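Local coordinates for protein glutathione S-transferase 1 (Ascaris suum, PDB 4Q5F) that conjugates reduced glutathione to a wide range of hydrophobic electrophiles and can also act as a glutathione peroxidase, at residues H35-K40 against F87-K92; E113-F118 against A177-L182; L147-L152 against S188-L193. All coordinates share one frame; numbering follows the deposited sequence.

Contact 1: residues H35-K40 against F87-K92; sequences HQAGVK and FGLAGK
Val39 and Phe87 meet through a CH-pi contact. CG2 of Val39 sits over the centre of one ring face of Phe87, 13° off the ring normal. The two side chains come from opposite directions. The first torsion of Val39 (chi1 176°) turns CG1 away from its backbone N and sets CG2 beside that N. Both methyls then reach the ring, with CG1 of Val39 3.8 Å from CZ of Phe87.

The other contacts are apolar packing. CB of Ala37 lies 3.4 Å from CD2 of Phe87, in an oblique approach. CD1 of Leu89 touches the CG methylene of Gln36 at 3.8 Å, and more loosely CB of Ala37. Gln36 and Leu89 also both rest on Val165.

The backbone brings these groups together. Helix 27-37 ends in a Schellman motif with Gly38, at positive phi, as its C-prime residue. The turn carries the chain from Ala37 round to Val39, so that both side chains face Phe87. Phe87 is itself the first residue to leave helical geometry after helix 76-86.

No hydrogen bond crosses between the segments. The ends of these two helices of the thioredoxin-like domain are therefore joined here by apolar contacts, most of them on the Phe87 ring.

Contact 2: residues E113-F118 against A177-L182; sequences ELRPCF and ASWESL. With GSH (glutathione), chain F.
The Leu114 and Trp179 CA atoms lie 9.1 Å apart, and those of Phe118 and Leu182 8.3 Å apart, so side chains bridge the backbones of 113-118 and 177-182. This is packing within the all-helical C-terminal domain of the GST fold. The last part of helix 94-114 and residues 115-117, in 3-10 form, meet the C-terminal part of helix 167-182.

The indole of Trp179 reaches across to Leu114, which covers one of its faces in a CH-pi contact. CB of Leu114 is 3.9 Å from the centroid of the six-membered ring, 25° off the normal, and CD1 of Leu114 also lies over this face. CD1 of Leu182 lies over the opposite face, offset toward the rim. The indole is thus held between two leucines.

Phe118 extends the apolar cluster. With CG anti to the backbone N (chi1 160°), its ring is swung toward Leu182, while CB of Phe118 touches CH2 of Trp179. The side chains of Phe118 and Leu182 cross at about a right angle. CD1 of Leu182 touches the edge of the Phe118 ring, 3.6 Å from CE1. The Phe118 ring also meets Tyr218 edge-to-face.

The Arg115 side chain crosses that of Trp179 at about a right angle, with CG of Arg115 4.1 Å from CZ2 of Trp179. The Arg115 side chain lies about 6 Å from that of Ser76, which lines the glutathione pocket, and about 6 Å from a bound glutathione.

Cys117 takes a different course. Its side chain touches Val132 and Val136 of helix 129-155, and it carries a different glutathione, covalently attached. A mixed disulfide joins SG of Cys117 to SG2 of this glutathione at 2.0 Å.

Contact 3: residues L147-L152 against S188-L193; sequences LLEKFL and SGHLQL
The backbones come closest at Glu149, inside helix 129-155, and Leu193, whose CA atoms are 6.2 Å apart. The segment 188-193 is a loop that turns into helix 191-201, with His190 at the N-cap position.

The carboxylate of Glu149 carries the polar part of the contact. Its chain is extended beyond CG and brings both oxygens to the start of the second helix. ND1 of His190 donates a hydrogen bond of 2.7 Å to OE1 of Glu149, nearly straight at 164°. The acceptor lies close to the imidazole plane, at the ring edge. Seen from the carboxylate, the donor stands above the plane, 46° out of it, and the two flat groups are turned 40° from each other. The ring of His190 also rests on Leu145 and Pro146.

OE2 of Glu149 faces the first turn of helix 191-201. It accepts two weak bonds, from N of Gln192 at 3.2 Å and from N of Leu193 at 3.5 Å. The helix end would probably favour the negative charge of Glu149.

Apolar atoms pack beside this group. CG of Glu149 lies against CB of Gln192 at 3.7 Å. CD2 of Leu193 is 4.2 Å from CD2 of Leu152 and also touches CB of Leu148. Leu193 rests on Leu145 as well. CD2 of Leu152 reaches the carbonyl O of Gln192.

The arrangement is a His-carboxylate hydrogen bond combined with a glutamate from another helix at a helix N-terminus. It ties helix 129-155 to helix 191-201 in the C-terminal domain of the GST fold.

In the fold
Contact 1 lies at the surface and joins helix ends in the thioredoxin-like domain. Contacts 2 and 3 are partly buried and belong to the helical C-terminal domain. Contact 2 joins helices 94-114 and 167-182, contact 3 joins 129-155 and 191-201, so they share no helix. Their segments alternate along the chain, and their centres are 17 Å apart. Contacts 1 and 2 lie on opposite sides of the chain's centre. Both are built on aromatic and aliphatic packing with no hydrogen bond across. Contact 3 adds a carboxylate that binds a histidine and a helix start. Contact 2 lies nearest to bound glutathione. Segment 147-152 borders the second subunit, where NZ of Lys150 makes a hydrogen bond to O of Thr58 of that subunit.

Contact 1: residues H35-K40 against F87-K92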
ATOM      1  N   HIS B  35      -1.114 -13.277 -17.375  1.00 23.84           N
ATOM      2  CA  HIS B  35      -1.694 -13.470 -18.698  1.00 27.44           C
ATOM      3  C   HIS B  35      -1.236 -12.409 -19.690  1.00 30.44           C
ATOM      4  O   HIS B  35      -1.042 -12.703 -20.867  1.00 32.56           O
ATOM      5  CB  HIS B  35      -3.218 -13.516 -18.611  1.00 20.14           C
ATOM      6  CG  HIS B  35      -3.748 -14.844 -18.173  1.00 25.57           C
ATOM      7  ND1 HIS B  35      -4.159 -15.096 -16.880  1.00 33.94           N
ATOM      8  CD2 HIS B  35      -3.912 -16.002 -18.851  1.00 23.51           C
ATOM      9  CE1 HIS B  35      -4.563 -16.349 -16.787  1.00 31.99           C
ATOM     10  NE2 HIS B  35      -4.425 -16.923 -17.968  1.00 27.91           N
ATOM     11  N   GLN B  36      -1.056 -11.180 -19.218  1.00 26.68           N
ATOM     12  CA  GLN B  36      -0.545 -10.120 -20.077  1.00 24.05           C
ATOM     13  C   GLN B  36       0.841 -10.495 -20.580  1.00 26.70           C
ATOM     14  O   GLN B  36       1.131 -10.408 -21.772  1.00 27.72           O
ATOM     15  CB  GLN B  36      -0.474  -8.791 -19.323  1.00 24.39           C
ATOM     16  CG  GLN B  36       0.208  -7.663 -20.096  1.00 21.36           C
ATOM     17  CD  GLN B  36      -0.442  -7.391 -21.437  1.00 26.67           C
ATOM     18  OE1 GLN B  36      -1.580  -7.789 -21.683  1.00 29.66           O
ATOM     19  NE2 GLN B  36       0.280  -6.709 -22.315  1.00 24.32           N
ATOM     20  N   ALA B  37       1.689 -10.921 -19.652  1.00 24.71           N
ATOM     21  CA  ALA B  37       3.070 -11.261 -19.957  1.00 23.99           C
ATOM     22  C   ALA B  37       3.182 -12.605 -20.676  1.00 26.02           C
ATOM     23  O   ALA B  37       4.234 -12.939 -21.220  1.00 30.98           O
ATOM     24  CB  ALA B  37       3.881 -11.280 -18.678  1.00 19.48           C
ATOM     25  N   GLY B  38       2.098 -13.374 -20.675  1.00 29.26           N
ATOM     26  CA  GLY B  38       2.094 -14.682 -21.304  1.00 23.32           C
ATOM     27  C   GLY B  38       2.960 -15.670 -20.545  1.00 24.89           C
ATOM     28  O   GLY B  38       3.521 -16.596 -21.130  1.00 34.94           O
ATOM     29  N   VAL B  39       3.074 -15.464 -19.235  1.00 22.46           N
ATOM     30  CA  VAL B  39       3.864 -16.338 -18.375  1.00 24.19           C
ATOM     31  C   VAL B  39       2.951 -17.352 -17.695  1.00 27.68           C
ATOM     32  O   VAL B  39       1.954 -16.987 -17.074  1.00 28.34           O
ATOM     33  CB  VAL B  39       4.635 -15.525 -17.310  1.00 18.49           C
ATOM     34  CG1 VAL B  39       5.396 -16.451 -16.346  1.00 16.63           C
ATOM     35  CG2 VAL B  39       5.568 -14.520 -17.993  1.00 19.51           C
ATOM     36  N   LYS B  40       3.301 -18.628 -17.820  1.00 30.65           N
ATOM     37  CA  LYS B  40       2.494 -19.706 -17.262  1.00 26.87           C
ATOM     38  C   LYS B  40       2.714 -19.818 -15.758  1.00 27.34           C
ATOM     39  O   LYS B  40       3.809 -19.556 -15.258  1.00 25.62           O
ATOM     40  CB  LYS B  40       2.834 -21.035 -17.942  1.00 33.93           C
ATOM     41  CG  LYS B  40       1.800 -22.129 -17.715  1.00 54.12           C
ATOM     42  CD  LYS B  40       2.218 -23.441 -18.361  1.00 48.57           C
ATOM     43  CE  LYS B  40       2.918 -24.359 -17.368  1.00 45.29           C
ATOM     44  NZ  LYS B  40       4.120 -23.733 -16.748  1.00 45.62           N
ATOM     45  N   PHE B  87       8.426  -8.945 -15.255  1.00 18.96           N
ATOM     46  CA  PHE B  87       7.899  -9.062 -16.615  1.00 18.83           C
ATOM     47  C   PHE B  87       8.001  -7.764 -17.417  1.00 21.77           C
ATOM     48  O   PHE B  87       7.422  -7.653 -18.498  1.00 25.41           O
ATOM     49  CB  PHE B  87       6.434  -9.514 -16.583  1.00 18.35           C
ATOM     50  CG  PHE B  87       6.200 -10.800 -15.833  1.00 17.87           C
ATOM     51  CD1 PHE B  87       7.249 -11.660 -15.539  1.00 22.57           C
ATOM     52  CD2 PHE B  87       4.923 -11.152 -15.432  1.00 17.91           C
ATOM     53  CE1 PHE B  87       7.025 -12.840 -14.852  1.00 17.81           C
ATOM     54  CE2 PHE B  87       4.695 -12.331 -14.745  1.00 21.77           C
ATOM     55  CZ  PHE B  87       5.747 -13.174 -14.455  1.00 20.65           C
ATOM     56  N   GLY B  88       8.731  -6.785 -16.893  1.00 25.59           N
ATOM     57  CA  GLY B  88       8.900  -5.519 -17.585  1.00 18.05           C
ATOM     58  C   GLY B  88       7.597  -4.759 -17.764  1.00 25.26           C
ATOM     59  O   GLY B  88       7.393  -4.098 -18.783  1.00 26.07           O
ATOM     60  N   LEU B  89       6.716  -4.859 -16.772  1.00 22.74           N
ATOM     61  CA  LEU B  89       5.441  -4.145 -16.776  1.00 28.57           C
ATOM     62  C   LEU B  89       5.370  -3.196 -15.585  1.00 22.57           C
ATOM     63  O   LEU B  89       4.301  -2.979 -15.014  1.00 23.95           O
ATOM     64  CB  LEU B  89       4.276  -5.138 -16.714  1.00 24.22           C
ATOM     65  CG  LEU B  89       4.067  -6.026 -17.939  1.00 26.07           C
ATOM     66  CD1 LEU B  89       3.097  -7.149 -17.620  1.00 25.53           C
ATOM     67  CD2 LEU B  89       3.558  -5.196 -19.106  1.00 29.23           C
ATOM     68  N   ALA B  90       6.517  -2.632 -15.217  1.00 19.10           N
ATOM     69  CA  ALA B  90       6.625  -1.825 -14.006  1.00 27.33           C
ATOM     70  C   ALA B  90       7.039  -0.381 -14.290  1.00 24.05           C
ATOM     71  O   ALA B  90       6.970   0.466 -13.403  1.00 28.47           O
ATOM     72  CB  ALA B  90       7.606  -2.474 -13.038  1.00 20.96           C
ATOM     73  N   GLY B  91       7.456  -0.106 -15.523  1.00 29.30           N
ATOM     74  CA  GLY B  91       7.957   1.208 -15.893  1.00 29.94           C
ATOM     75  C   GLY B  91       9.371   1.113 -16.432  1.00 35.89           C
ATOM     76  O   GLY B  91      10.116   0.205 -16.066  1.00 30.41           O
ATOM     77  N   LYS B  92       9.743   2.059 -17.291  1.00 36.48           N
ATOM     78  CA  LYS B  92      11.027   2.005 -17.987  1.00 34.69           C
ATOM     79  C   LYS B  92      12.162   2.711 -17.241  1.00 30.40           C
ATOM     80  O   LYS B  92      13.323   2.587 -17.629  1.00 35.69           O
ATOM     81  CB  LYS B  92      10.885   2.592 -19.395  1.00 34.19           C
ATOM     82  CG  LYS B  92      10.358   1.605 -20.434  1.00 52.94           C
ATOM     83  CD  LYS B  92      11.416   0.580 -20.823  1.00 71.27           C
ATOM     84  CE  LYS B  92      11.027  -0.176 -22.087  1.00 74.22           C
ATOM     85  NZ  LYS B  92      12.137  -1.030 -22.598  1.00 52.41           N
TER

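Contact 2: residues E113-F118 against A177-L182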
ATOM      1  N   GLU B 113     -12.082   3.052   0.905  1.00 21.26           N
ATOM      2  CA  GLU B 113     -13.367   3.661   1.228  1.00 26.45           C
ATOM      3  C   GLU B 113     -14.495   2.698   0.877  1.00 27.14           C
ATOM      4  O   GLU B 113     -15.435   2.519   1.648  1.00 31.67           O
ATOM      5  CB  GLU B 113     -13.564   4.962   0.443  1.00 27.00           C
ATOM      6  CG  GLU B 113     -12.361   5.907   0.418  1.00 33.48           C
ATOM      7  CD  GLU B 113     -12.478   7.046   1.411  1.00 47.88           C
ATOM      8  OE1 GLU B 113     -13.055   6.836   2.499  1.00 54.85           O
ATOM      9  OE2 GLU B 113     -11.993   8.157   1.097  1.00 42.99           O
ATOM     10  N   LEU B 114     -14.382   2.073  -0.292  1.00 26.73           N
ATOM     11  CA  LEU B 114     -15.463   1.269  -0.857  1.00 25.94           C
ATOM     12  C   LEU B 114     -15.567  -0.135  -0.266  1.00 30.49           C
ATOM     13  O   LEU B 114     -16.649  -0.569   0.127  1.00 34.10           O
ATOM     14  CB  LEU B 114     -15.279   1.147  -2.370  1.00 25.82           C
ATOM     15  CG  LEU B 114     -15.363   2.425  -3.202  1.00 22.70           C
ATOM     16  CD1 LEU B 114     -15.138   2.091  -4.668  1.00 25.04           C
ATOM     17  CD2 LEU B 114     -16.701   3.120  -3.012  1.00 26.22           C
ATOM     18  N   ARG B 115     -14.441  -0.841  -0.219  1.00 26.50           N
ATOM     19  CA  ARG B 115     -14.434  -2.266   0.112  1.00 33.57           C
ATOM     20  C   ARG B 115     -15.129  -2.630   1.432  1.00 29.57           C
ATOM     21  O   ARG B 115     -15.835  -3.633   1.493  1.00 35.54           O
ATOM     22  CB  ARG B 115     -13.002  -2.815   0.079  1.00 27.23           C
ATOM     23  CG  ARG B 115     -12.528  -3.144  -1.335  1.00 40.58           C
ATOM     24  CD  ARG B 115     -11.025  -3.371  -1.428  1.00 48.70           C
ATOM     25  NE  ARG B 115     -10.581  -3.363  -2.822  1.00 52.32           N
ATOM     26  CZ  ARG B 115      -9.311  -3.410  -3.214  1.00 45.72           C
ATOM     27  NH1 ARG B 115      -8.333  -3.469  -2.321  1.00 52.44           N
ATOM     28  NH2 ARG B 115      -9.019  -3.396  -4.508  1.00 31.32           N
ATOM     29  N   PRO B 116     -14.940  -1.820   2.486  1.00 32.65           N
ATOM     30  CA  PRO B 116     -15.622  -2.115   3.755  1.00 29.28           C
ATOM     31  C   PRO B 116     -17.150  -2.110   3.651  1.00 35.33           C
ATOM     32  O   PRO B 116     -17.822  -2.620   4.548  1.00 39.02           O
ATOM     33  CB  PRO B 116     -15.160  -0.978   4.672  1.00 30.23           C
ATOM     34  CG  PRO B 116     -13.873  -0.522   4.101  1.00 28.22           C
ATOM     35  CD  PRO B 116     -13.999  -0.695   2.618  1.00 29.79           C
ATOM     36  N   CYS B 117     -17.678  -1.536   2.571  1.00 27.25           N
ATOM     37  CA  CYS B 117     -19.119  -1.468   2.338  1.00 34.04           C
ATOM     38  C   CYS B 117     -19.549  -2.374   1.191  1.00 38.10           C
ATOM     39  O   CYS B 117     -20.687  -2.302   0.725  1.00 34.14           O
ATOM     40  CB  CYS B 117     -19.534  -0.040   2.000  1.00 36.96           C
ATOM     41  SG  CYS B 117     -19.158   1.190   3.265  1.00 56.40           S
ATOM     42  N   PHE B 118     -18.636  -3.221   0.733  1.00 40.04           N
ATOM     43  CA  PHE B 118     -18.884  -4.062  -0.431  1.00 38.32           C
ATOM     44  C   PHE B 118     -20.041  -5.037  -0.222  1.00 34.45           C
ATOM     45  O   PHE B 118     -20.895  -5.200  -1.095  1.00 27.13           O
ATOM     46  CB  PHE B 118     -17.626  -4.855  -0.786  1.00 35.99           C
ATOM     47  CG  PHE B 118     -17.901  -6.065  -1.626  1.00 35.73           C
ATOM     48  CD1 PHE B 118     -18.150  -5.941  -2.981  1.00 37.58           C
ATOM     49  CD2 PHE B 118     -17.924  -7.328  -1.058  1.00 36.62           C
ATOM     50  CE1 PHE B 118     -18.411  -7.053  -3.754  1.00 32.49           C
ATOM     51  CE2 PHE B 118     -18.186  -8.440  -1.826  1.00 39.91           C
ATOM     52  CZ  PHE B 118     -18.429  -8.301  -3.174  1.00 40.97           C
ATOM     53  N   ALA B 177     -13.790  -1.842 -13.308  1.00 24.96           N
ATOM     54  CA  ALA B 177     -14.769  -2.507 -14.160  1.00 23.34           C
ATOM     55  C   ALA B 177     -15.756  -3.312 -13.325  1.00 24.08           C
ATOM     56  O   ALA B 177     -16.959  -3.295 -13.581  1.00 34.98           O
ATOM     57  CB  ALA B 177     -14.065  -3.410 -15.158  1.00 28.62           C
ATOM     58  N   SER B 178     -15.240  -4.013 -12.321  1.00 23.70           N
ATOM     59  CA  SER B 178     -16.074  -4.833 -11.451  1.00 28.63           C
ATOM     60  C   SER B 178     -16.983  -3.969 -10.579  1.00 29.32           C
ATOM     61  O   SER B 178     -18.158  -4.281 -10.398  1.00 32.83           O
ATOM     62  CB  SER B 178     -15.204  -5.728 -10.566  1.00 27.77           C
ATOM     63  OG  SER B 178     -14.429  -6.616 -11.351  1.00 47.57           O
ATOM     64  N   TRP B 179     -16.433  -2.885 -10.043  1.00 30.56           N
ATOM     65  CA  TRP B 179     -17.203  -1.977  -9.201  1.00 28.86           C
ATOM     66  C   TRP B 179     -18.319  -1.300  -9.984  1.00 34.13           C
ATOM     67  O   TRP B 179     -19.323  -0.879  -9.410  1.00 39.71           O
ATOM     68  CB  TRP B 179     -16.293  -0.924  -8.569  1.00 26.83           C
ATOM     69  CG  TRP B 179     -15.683  -1.384  -7.293  1.00 27.90           C
ATOM     70  CD1 TRP B 179     -14.399  -1.799  -7.098  1.00 23.98           C
ATOM     71  CD2 TRP B 179     -16.339  -1.496  -6.025  1.00 30.41           C
ATOM     72  NE1 TRP B 179     -14.212  -2.156  -5.785  1.00 28.95           N
ATOM     73  CE2 TRP B 179     -15.389  -1.978  -5.106  1.00 30.56           C
ATOM     74  CE3 TRP B 179     -17.636  -1.230  -5.580  1.00 31.11           C
ATOM     75  CZ2 TRP B 179     -15.695  -2.203  -3.765  1.00 25.97           C
ATOM     76  CZ3 TRP B 179     -17.939  -1.453  -4.250  1.00 29.52           C
ATOM     77  CH2 TRP B 179     -16.974  -1.935  -3.357  1.00 25.56           C
ATOM     78  N   GLU B 180     -18.137  -1.197 -11.295  1.00 36.94           N
ATOM     79  CA  GLU B 180     -19.156  -0.626 -12.165  1.00 40.51           C
ATOM     80  C   GLU B 180     -20.423  -1.477 -12.124  1.00 46.47           C
ATOM     81  O   GLU B 180     -21.512  -1.003 -12.448  1.00 46.75           O
ATOM     82  CB  GLU B 180     -18.634  -0.534 -13.600  1.00 34.51           C
ATOM     83  CG  GLU B 180     -19.421   0.415 -14.489  1.00 42.31           C
ATOM     84  CD  GLU B 180     -18.909   0.445 -15.916  1.00 58.79           C
ATOM     85  OE1 GLU B 180     -17.788  -0.047 -16.161  1.00 64.74           O
ATOM     86  OE2 GLU B 180     -19.632   0.961 -16.795  1.00 66.44           O
ATOM     87  N   SER B 181     -20.271  -2.733 -11.712  1.00 41.73           N
ATOM     88  CA  SER B 181     -21.387  -3.672 -11.650  1.00 38.85           C
ATOM     89  C   SER B 181     -22.151  -3.569 -10.331  1.00 39.97           C
ATOM     90  O   SER B 181     -23.325  -3.929 -10.258  1.00 58.04           O
ATOM     91  CB  SER B 181     -20.873  -5.101 -11.837  1.00 50.80           C
ATOM     92  OG  SER B 181     -20.015  -5.190 -12.962  1.00 42.37           O
ATOM     93  N   LEU B 182     -21.482  -3.077  -9.291  1.00 40.56           N
ATOM     94  CA  LEU B 182     -22.093  -2.931  -7.971  1.00 34.85           C
ATOM     95  C   LEU B 182     -22.763  -1.574  -7.812  1.00 48.26           C
ATOM     96  O   LEU B 182     -23.671  -1.408  -6.996  1.00 63.83           O
ATOM     97  CB  LEU B 182     -21.033  -3.078  -6.880  1.00 35.11           C
ATOM     98  CG  LEU B 182     -20.562  -4.488  -6.537  1.00 46.10           C
ATOM     99  CD1 LEU B 182     -19.111  -4.448  -6.097  1.00 40.09           C
ATOM    100  CD2 LEU B 182     -21.437  -5.088  -5.447  1.00 44.47           C
TER
HETATM  101  CB2 GSH F 302     -19.033  -0.226   5.903  1.00 55.29           C
HETATM  102  SG2 GSH F 302     -20.228   0.584   4.881  1.00 64.36           S

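Contact 3: residues L147-L152 against S188-L193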
ATOM      1  N   LEU B 147      -9.249  12.485  -9.449  1.00 24.20           N
ATOM      2  CA  LEU B 147      -7.816  12.418  -9.174  1.00 26.49           C
ATOM      3  C   LEU B 147      -7.127  11.374 -10.053  1.00 22.67           C
ATOM      4  O   LEU B 147      -6.007  11.588 -10.515  1.00 22.86           O
ATOM      5  CB  LEU B 147      -7.565  12.121  -7.692  1.00 25.83           C
ATOM      6  CG  LEU B 147      -8.131  13.161  -6.719  1.00 26.97           C
ATOM      7  CD1 LEU B 147      -8.023  12.680  -5.281  1.00 15.01           C
ATOM      8  CD2 LEU B 147      -7.428  14.502  -6.885  1.00 20.95           C
ATOM      9  N   LEU B 148      -7.794  10.247 -10.283  1.00 22.54           N
ATOM     10  CA  LEU B 148      -7.259   9.223 -11.174  1.00 25.37           C
ATOM     11  C   LEU B 148      -7.266   9.720 -12.616  1.00 32.03           C
ATOM     12  O   LEU B 148      -6.341   9.452 -13.386  1.00 22.71           O
ATOM     13  CB  LEU B 148      -8.076   7.931 -11.074  1.00 24.66           C
ATOM     14  CG  LEU B 148      -8.067   7.162  -9.748  1.00 22.14           C
ATOM     15  CD1 LEU B 148      -8.829   5.854  -9.906  1.00 20.14           C
ATOM     16  CD2 LEU B 148      -6.652   6.896  -9.258  1.00 17.09           C
ATOM     17  N   GLU B 149      -8.320  10.449 -12.973  1.00 34.61           N
ATOM     18  CA  GLU B 149      -8.486  10.958 -14.327  1.00 30.31           C
ATOM     19  C   GLU B 149      -7.497  12.087 -14.596  1.00 28.52           C
ATOM     20  O   GLU B 149      -6.969  12.210 -15.703  1.00 37.95           O
ATOM     21  CB  GLU B 149      -9.919  11.453 -14.526  1.00 36.31           C
ATOM     22  CG  GLU B 149     -10.463  11.271 -15.930  1.00 37.34           C
ATOM     23  CD  GLU B 149     -11.959  11.513 -16.000  1.00 48.94           C
ATOM     24  OE1 GLU B 149     -12.482  12.235 -15.126  1.00 57.31           O
ATOM     25  OE2 GLU B 149     -12.615  10.976 -16.919  1.00 54.95           O
ATOM     26  N   LYS B 150      -7.253  12.908 -13.579  1.00 27.00           N
ATOM     27  CA  LYS B 150      -6.264  13.979 -13.664  1.00 27.90           C
ATOM     28  C   LYS B 150      -4.890  13.398 -13.967  1.00 36.04           C
ATOM     29  O   LYS B 150      -4.193  13.850 -14.874  1.00 42.26           O
ATOM     30  CB  LYS B 150      -6.217  14.756 -12.346  1.00 27.44           C
ATOM     31  CG  LYS B 150      -4.961  15.604 -12.153  1.00 33.75           C
ATOM     32  CD  LYS B 150      -5.039  16.441 -10.885  1.00 35.11           C
ATOM     33  CE  LYS B 150      -3.718  17.141 -10.605  1.00 40.20           C
ATOM     34  NZ  LYS B 150      -3.845  18.177  -9.542  1.00 34.81           N
ATOM     35  N   PHE B 151      -4.512  12.393 -13.185  1.00 33.85           N
ATOM     36  CA  PHE B 151      -3.228  11.723 -13.329  1.00 27.10           C
ATOM     37  C   PHE B 151      -3.101  11.110 -14.719  1.00 30.57           C
ATOM     38  O   PHE B 151      -2.048  11.183 -15.352  1.00 33.56           O
ATOM     39  CB  PHE B 151      -3.108  10.625 -12.274  1.00 21.39           C
ATOM     40  CG  PHE B 151      -1.710  10.115 -12.077  1.00 19.79           C
ATOM     41  CD1 PHE B 151      -1.206   9.103 -12.876  1.00 22.43           C
ATOM     42  CD2 PHE B 151      -0.905  10.639 -11.082  1.00 25.59           C
ATOM     43  CE1 PHE B 151       0.079   8.631 -12.688  1.00 21.33           C
ATOM     44  CE2 PHE B 151       0.378  10.169 -10.888  1.00 24.06           C
ATOM     45  CZ  PHE B 151       0.871   9.165 -11.692  1.00 18.22           C
ATOM     46  N   LEU B 152      -4.189  10.506 -15.182  1.00 31.29           N
ATOM     47  CA  LEU B 152      -4.227   9.873 -16.492  1.00 34.94           C
ATOM     48  C   LEU B 152      -3.992  10.891 -17.602  1.00 37.99           C
ATOM     49  O   LEU B 152      -3.497  10.549 -18.678  1.00 36.72           O
ATOM     50  CB  LEU B 152      -5.578   9.185 -16.695  1.00 25.71           C
ATOM     51  CG  LEU B 152      -5.832   8.543 -18.059  1.00 32.00           C
ATOM     52  CD1 LEU B 152      -4.768   7.504 -18.387  1.00 26.92           C
ATOM     53  CD2 LEU B 152      -7.217   7.917 -18.086  1.00 25.78           C
ATOM     54  N   SER B 188     -20.043   7.136 -14.777  1.00 46.77           N
ATOM     55  CA  SER B 188     -20.776   8.194 -15.456  1.00 41.13           C
ATOM     56  C   SER B 188     -20.208   9.559 -15.085  1.00 34.80           C
ATOM     57  O   SER B 188     -20.161   9.918 -13.909  1.00 42.72           O
ATOM     58  CB  SER B 188     -22.256   8.126 -15.092  1.00 52.11           C
ATOM     59  OG  SER B 188     -22.860   6.962 -15.628  1.00 48.28           O
ATOM     60  N   GLY B 189     -19.771  10.307 -16.096  1.00 35.56           N
ATOM     61  CA  GLY B 189     -19.165  11.612 -15.895  1.00 27.29           C
ATOM     62  C   GLY B 189     -17.664  11.610 -16.136  1.00 38.73           C
ATOM     63  O   GLY B 189     -17.031  12.667 -16.169  1.00 41.40           O
ATOM     64  N   HIS B 190     -17.100  10.416 -16.309  1.00 41.20           N
ATOM     65  CA  HIS B 190     -15.659  10.238 -16.480  1.00 44.75           C
ATOM     66  C   HIS B 190     -15.343   9.348 -17.673  1.00 42.46           C
ATOM     67  O   HIS B 190     -14.989   8.182 -17.502  1.00 43.76           O
ATOM     68  CB  HIS B 190     -15.065   9.592 -15.230  1.00 42.41           C
ATOM     69  CG  HIS B 190     -15.303  10.369 -13.977  1.00 35.35           C
ATOM     70  ND1 HIS B 190     -14.442  11.352 -13.533  1.00 34.78           N
ATOM     71  CD2 HIS B 190     -16.299  10.307 -13.065  1.00 34.89           C
ATOM     72  CE1 HIS B 190     -14.900  11.861 -12.410  1.00 34.33           C
ATOM     73  NE2 HIS B 190     -16.031  11.245 -12.099  1.00 39.10           N
ATOM     74  N   LEU B 191     -15.456   9.897 -18.877  1.00 43.43           N
ATOM     75  CA  LEU B 191     -15.254   9.107 -20.086  1.00 45.39           C
ATOM     76  C   LEU B 191     -13.785   8.768 -20.320  1.00 38.86           C
ATOM     77  O   LEU B 191     -13.471   7.740 -20.919  1.00 38.86           O
ATOM     78  CB  LEU B 191     -15.860   9.810 -21.311  1.00 32.58           C
ATOM     79  CG  LEU B 191     -15.305  11.117 -21.889  1.00 37.52           C
ATOM     80  CD1 LEU B 191     -14.062  10.886 -22.696  1.00 41.26           C
ATOM     81  CD2 LEU B 191     -16.338  11.743 -22.794  1.00 49.18           C
ATOM     82  N   GLN B 192     -12.888   9.632 -19.853  1.00 38.63           N
ATOM     83  CA  GLN B 192     -11.458   9.386 -20.012  1.00 39.55           C
ATOM     84  C   GLN B 192     -11.055   8.115 -19.265  1.00 37.64           C
ATOM     85  O   GLN B 192     -10.158   7.392 -19.699  1.00 36.11           O
ATOM     86  CB  GLN B 192     -10.628  10.578 -19.528  1.00 36.92           C
ATOM     87  CG  GLN B 192     -10.782  11.835 -20.373  1.00 52.70           C
ATOM     88  CD  GLN B 192     -10.314  11.638 -21.803  1.00 67.23           C
ATOM     89  OE1 GLN B 192      -9.484  10.774 -22.085  1.00 66.61           O
ATOM     90  NE2 GLN B 192     -10.851  12.440 -22.717  1.00 72.75           N
ATOM     91  N   LEU B 193     -11.724   7.846 -18.149  1.00 37.30           N
ATOM     92  CA  LEU B 193     -11.527   6.592 -17.432  1.00 35.21           C
ATOM     93  C   LEU B 193     -12.235   5.452 -18.158  1.00 38.09           C
ATOM     94  O   LEU B 193     -11.718   4.337 -18.228  1.00 38.25           O
ATOM     95  CB  LEU B 193     -12.049   6.691 -15.998  1.00 35.02           C
ATOM     96  CG  LEU B 193     -11.224   7.469 -14.969  1.00 37.76           C
ATOM     97  CD1 LEU B 193     -11.857   7.314 -13.597  1.00 33.32           C
ATOM     98  CD2 LEU B 193      -9.771   7.013 -14.934  1.00 30.84           C
TER